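Local coordinates for glycerol kinase, putative (Plasmodium falciparum, PDB 2W40), which probably phosphorylates glycerol with ATP to give sn-glycerol 3-phosphate, the entry step of glycerol degradation, at residues I219-S224 and F297-K302. Sequence-based numbering, arbitrary orientation.
Sequences IKSNCS and FNDNDK. With EDO (1,2-ethanediol), chain B; EDO (1,2-ethanediol), chain D.
The carbonyl oxygen of Phe297 reaches into the bend of 221-223, where the backbone N of Cys223 donates a hydrogen bond to Phe297 O (2.9 Å, N-H...O angle 154°). Ser221 OG also lies 3.0 Å from Phe297 O; its hydroxyl can turn to more than one acceptor, so that second bond is not settled. With chi1 at 68°, OG sits between its own N and carbonyl carbon, where it faces Phe297 O; a short hydroxyl side chain suits this tight approach, Ser221 CB lying 3.3 Å from Phe297 O.

Beside this polar centre, Cys223 SG approaches the Phe297 ring obliquely, 4.6 Å from the ring centroid. A thiol suits the spot, being compact and polarisable against an aromatic ring.

Asp299 reaches Ser221 through water: one molecule accepts from Ser221 N and donates to Asp299 OD1 (2.6 Å), another donates to both Ser221 OG and Asp299 OD2. That second water also meets Ser224 OG, which receives a hydrogen bond from Lys220 NZ (3.0 Å). An ethanediol, probably from the crystallisation liquor, donates from O2 to Asp299 OD1 (2.7 Å). A carboxylate, with two acceptor oxygens, fits this hydrated edge.

After Phe297 the chain makes a type I turn, Asn298 to Asp301. Asp301 OD2 accepts from Asn298 N (3.0 Å), met from above the carboxylate plane. Asn222 carries the contact one residue further: its OD1 takes the N-H of Lys296, tying 219-224 to the backbone leading into the loop, while ND2 bonds to Cys245 O.

The contact thus joins the two FGGY halves: the end of strand 218-220, near helix 184-187, meets the loop linking strands 290-295 and 304-311, while Leu451 of helix 443-455 touches both Cys223 and Phe297.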
# COMPACT_ATOMS: atom_id res chain seq x y z
N ILE C 219 22.21 37.22 11.05
CA ILE C 219 20.72 37.13 11.16
C ILE C 219 20.11 38.56 10.96
O ILE C 219 20.47 39.50 11.69
CB ILE C 219 20.25 36.55 12.51
CG1 ILE C 219 20.85 35.13 12.71
CG2 ILE C 219 18.69 36.49 12.63
CD1 ILE C 219 20.63 34.60 14.08
N LYS C 220 19.32 38.68 9.91
CA LYS C 220 18.72 39.95 9.51
C LYS C 220 17.24 39.96 9.81
O LYS C 220 16.61 38.95 9.96
CB LYS C 220 18.88 40.16 8.01
CG LYS C 220 20.36 40.19 7.52
CD LYS C 220 20.93 41.47 7.45
CE LYS C 220 20.81 42.06 6.06
NZ LYS C 220 21.23 43.50 6.20
N SER C 221 16.66 41.15 9.81
CA SER C 221 15.19 41.27 9.85
C SER C 221 14.65 40.90 8.45
O SER C 221 15.40 40.71 7.46
CB SER C 221 14.77 42.71 10.28
OG SER C 221 15.13 43.62 9.25
N ASN C 222 13.35 40.70 8.35
CA ASN C 222 12.75 40.23 7.12
C ASN C 222 12.73 41.26 5.95
O ASN C 222 12.75 40.86 4.80
CB ASN C 222 11.31 39.71 7.34
CG ASN C 222 11.26 38.48 8.26
OD1 ASN C 222 10.69 38.48 9.35
ND2 ASN C 222 11.93 37.44 7.81
N CYS C 223 12.64 42.55 6.28
CA CYS C 223 12.80 43.62 5.31
C CYS C 223 14.21 44.21 5.59
O CYS C 223 14.48 44.74 6.66
CB CYS C 223 11.77 44.67 5.63
SG CYS C 223 10.07 44.21 5.37
N SER C 224 15.11 44.15 4.63
CA SER C 224 16.51 44.53 4.88
C SER C 224 17.28 44.72 3.58
O SER C 224 16.77 44.43 2.55
CB SER C 224 17.19 43.52 5.85
OG SER C 224 18.34 44.11 6.50
N PHE C 297 9.81 42.59 10.84
CA PHE C 297 10.09 43.31 9.62
C PHE C 297 11.43 44.11 9.69
O PHE C 297 12.23 44.05 8.75
CB PHE C 297 8.89 44.28 9.24
CG PHE C 297 7.69 43.61 8.64
CD1 PHE C 297 7.32 42.34 8.95
CD2 PHE C 297 6.87 44.29 7.77
CE1 PHE C 297 6.19 41.74 8.46
CE2 PHE C 297 5.74 43.67 7.23
CZ PHE C 297 5.39 42.39 7.62
N ASN C 298 11.52 44.99 10.69
CA ASN C 298 12.61 45.93 10.88
C ASN C 298 13.40 45.65 12.15
O ASN C 298 12.91 45.05 13.11
CB ASN C 298 12.05 47.36 10.94
CG ASN C 298 11.35 47.77 9.64
OD1 ASN C 298 11.79 47.44 8.51
ND2 ASN C 298 10.24 48.49 9.80
N ASP C 299 14.65 46.11 12.10
CA ASP C 299 15.61 45.84 13.19
C ASP C 299 15.13 46.26 14.59
O ASP C 299 15.36 45.55 15.57
CB ASP C 299 16.94 46.53 12.87
CG ASP C 299 17.60 45.90 11.69
OD1 ASP C 299 17.50 44.66 11.66
OD2 ASP C 299 18.20 46.61 10.81
N ASN C 300 14.37 47.36 14.68
CA ASN C 300 13.96 47.87 15.98
C ASN C 300 12.63 47.29 16.42
O ASN C 300 12.14 47.65 17.50
CB ASN C 300 13.85 49.38 15.84
CG ASN C 300 15.23 50.07 15.73
OD1 ASN C 300 16.29 49.54 16.19
ND2 ASN C 300 15.23 51.30 15.14
N ASP C 301 12.00 46.42 15.63
CA ASP C 301 10.68 45.84 15.98
C ASP C 301 10.90 44.73 16.97
O ASP C 301 11.88 43.96 16.87
CB ASP C 301 9.92 45.28 14.74
CG ASP C 301 9.58 46.31 13.70
OD1 ASP C 301 9.58 47.53 14.02
OD2 ASP C 301 9.31 45.93 12.54
N LYS C 302 10.00 44.61 17.95
CA LYS C 302 9.87 43.35 18.62
C LYS C 302 9.26 42.29 17.65
O LYS C 302 8.31 42.56 16.91
CB LYS C 302 8.99 43.47 19.89
CG LYS C 302 9.48 44.48 20.92
CD LYS C 302 8.66 44.37 22.18
CE LYS C 302 9.13 45.34 23.28
NZ LYS C 302 8.29 45.09 24.56
C1 EDO B . 17.11 40.61 13.20
O1 EDO B . 16.81 40.20 14.57
C2 EDO B . 18.14 41.73 13.19
O2 EDO B . 17.43 42.88 13.66
C1 EDO D . 5.86 47.45 9.91
O1 EDO D . 7.06 47.81 9.15
C2 EDO D . 6.32 46.80 11.20
O2 EDO D . 7.59 47.37 11.53
O HOH W 1 18.88 43.41 9.81
O HOH W 2 17.02 45.57 8.39